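Local coordinates for protein terminal oxygenase component of carbazole 1,9a-dioxygenase (Nocardioides aromaticivorans, PDB 3GCF) that is the terminal oxygenase component of carbazole 1,9a-dioxygenase, a Rieske non-heme iron enzyme that probably uses electrons from a ferredoxin to dioxygenate carbazole, at residues H149-S152 and E153-P157. Residues are numbered along the deposited sequence; the frame is centred on the assembly and turned at random.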
loop_
_atom_site.group_PDB
_atom_site.type_symbol
_atom_site.label_atom_id
_atom_site.label_comp_id
_atom_site.label_asym_id
_atom_site.label_seq_id
_atom_site.Cartn_x
_atom_site.Cartn_y
_atom_site.Cartn_z
ATOM N N HIS A 149 0.847 -30.661 -24.160
ATOM C CA HIS A 149 1.461 -31.975 -24.278
ATOM C C HIS A 149 0.807 -32.803 -23.171
ATOM O O HIS A 149 -0.054 -32.301 -22.450
ATOM C CB HIS A 149 2.976 -31.896 -24.066
ATOM C CG HIS A 149 3.377 -31.082 -22.873
ATOM N ND1 HIS A 149 3.792 -29.771 -22.973
ATOM C CD2 HIS A 149 3.378 -31.377 -21.552
ATOM C CE1 HIS A 149 4.030 -29.294 -21.764
ATOM N NE2 HIS A 149 3.785 -30.248 -20.884
ATOM N N ALA A 150 1.212 -34.061 -23.035
ATOM C CA ALA A 150 0.640 -34.944 -22.026
ATOM C C ALA A 150 0.819 -34.402 -20.613
ATOM O O ALA A 150 1.909 -33.975 -20.236
ATOM C CB ALA A 150 1.268 -36.329 -22.132
ATOM N N LEU A 151 -0.262 -34.436 -19.837
ATOM C CA LEU A 151 -0.254 -33.962 -18.458
ATOM C C LEU A 151 0.826 -34.657 -17.628
ATOM O O LEU A 151 1.478 -34.026 -16.793
ATOM C CB LEU A 151 -1.628 -34.210 -17.811
ATOM C CG LEU A 151 -1.768 -33.897 -16.316
ATOM C CD1 LEU A 151 -1.499 -32.423 -16.084
ATOM C CD2 LEU A 151 -3.163 -34.271 -15.820
ATOM N N SER A 152 1.006 -35.954 -17.865
ATOM C CA SER A 152 1.982 -36.764 -17.136
ATOM C C SER A 152 3.401 -36.233 -17.225
ATOM O O SER A 152 4.248 -36.568 -16.400
ATOM C CB SER A 152 1.962 -38.205 -17.649
ATOM O OG SER A 152 2.400 -38.267 -18.995
ATOM N N GLU A 153 3.664 -35.413 -18.231
ATOM C CA GLU A 153 4.993 -34.854 -18.409
ATOM C C GLU A 153 5.316 -33.744 -17.411
ATOM O O GLU A 153 6.484 -33.382 -17.241
ATOM C CB GLU A 153 5.143 -34.334 -19.846
ATOM C CG GLU A 153 5.370 -35.440 -20.872
ATOM C CD GLU A 153 5.414 -34.928 -22.301
ATOM O OE1 GLU A 153 5.989 -33.846 -22.542
ATOM O OE2 GLU A 153 4.881 -35.617 -23.192
ATOM N N ASP A 154 4.287 -33.212 -16.750
ATOM C CA ASP A 154 4.468 -32.134 -15.783
ATOM C C ASP A 154 4.119 -32.537 -14.358
ATOM O O ASP A 154 3.814 -31.685 -13.518
ATOM C CB ASP A 154 3.628 -30.914 -16.178
ATOM C CG ASP A 154 4.081 -30.295 -17.483
ATOM O OD1 ASP A 154 5.303 -30.300 -17.751
ATOM O OD2 ASP A 154 3.218 -29.791 -18.235
ATOM N N LEU A 155 4.164 -33.836 -14.090
ATOM C CA LEU A 155 3.857 -34.361 -12.765
ATOM C C LEU A 155 4.932 -35.345 -12.325
ATOM O O LEU A 155 5.566 -35.998 -13.154
ATOM C CB LEU A 155 2.504 -35.072 -12.776
ATOM C CG LEU A 155 1.264 -34.200 -13.001
ATOM C CD1 LEU A 155 0.033 -35.090 -13.203
ATOM C CD2 LEU A 155 1.071 -33.270 -11.805
ATOM N N PRO A 156 5.165 -35.453 -11.009
ATOM C CA PRO A 156 6.176 -36.385 -10.508
ATOM C C PRO A 156 5.696 -37.806 -10.787
ATOM O O PRO A 156 4.494 -38.051 -10.872
ATOM C CB PRO A 156 6.206 -36.095 -9.004
ATOM C CG PRO A 156 5.742 -34.668 -8.908
ATOM C CD PRO A 156 4.627 -34.622 -9.917
ATOM N N PRO A 157 6.622 -38.759 -10.948
ATOM C CA PRO A 157 6.167 -40.128 -11.206
ATOM C C PRO A 157 5.333 -40.605 -10.018
ATOM O O PRO A 157 5.619 -40.254 -8.873
ATOM C CB PRO A 157 7.475 -40.912 -11.334
ATOM C CG PRO A 157 8.441 -39.887 -11.859
ATOM C CD PRO A 157 8.089 -38.657 -11.046
HETATM O O HOH W 1 2.886 -35.401 -25.117
HETATM O O HOH W 2 4.387 -38.215 -14.372
#
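Two successive i to i+3 backbone bonds, Glu153 N to Ala150 O (3.0 Å) and Asp154 N to Leu151 O (2.9 Å), wind residues 150-154 into a short 3-10 turn. The turn lies in the connection between strand 138-143 of the Rieske-domain sheet and strand 164-173 of the catalytic-domain sheet. A His-carboxylate hydrogen bond spans it: His149 NE2 donates to Asp154 OD2 at 2.7 Å, with the ring and carboxylate planes 79° apart and the oxygen met from above the carboxylate plane. With chi1 at 47°, His149 CG stands between the backbone N and the carbonyl carbon, which turns NE2 toward Asp154. Asp154 OD2 also accepts from Trp35 N, and OD1 bonds to His34 ND1, so the carboxylate ties the turn to strand 34-40. Glu153 OE1 approaches the imidazole obliquely, 3.7 Å from His149 CD2, with carboxylate and ring planes 12° apart, and pairs with Arg378 in a salt bridge. Replacing His149 by an alanine would probably leave Asp154 OD2 without this short bond, though Trp35 N would remain, and open a gap beside Phe142 and Trp35, which pack edge-to-face with the imidazole. Leu155, just after the turn, packs CD1 against Leu151 CG at 3.8 Å. Two waters bridge the segments: one accepts from Ala150 N and donates to Glu153 OE2, while the other donates to both Ser152 O (2.6 Å) and Leu155 O (2.8 Å).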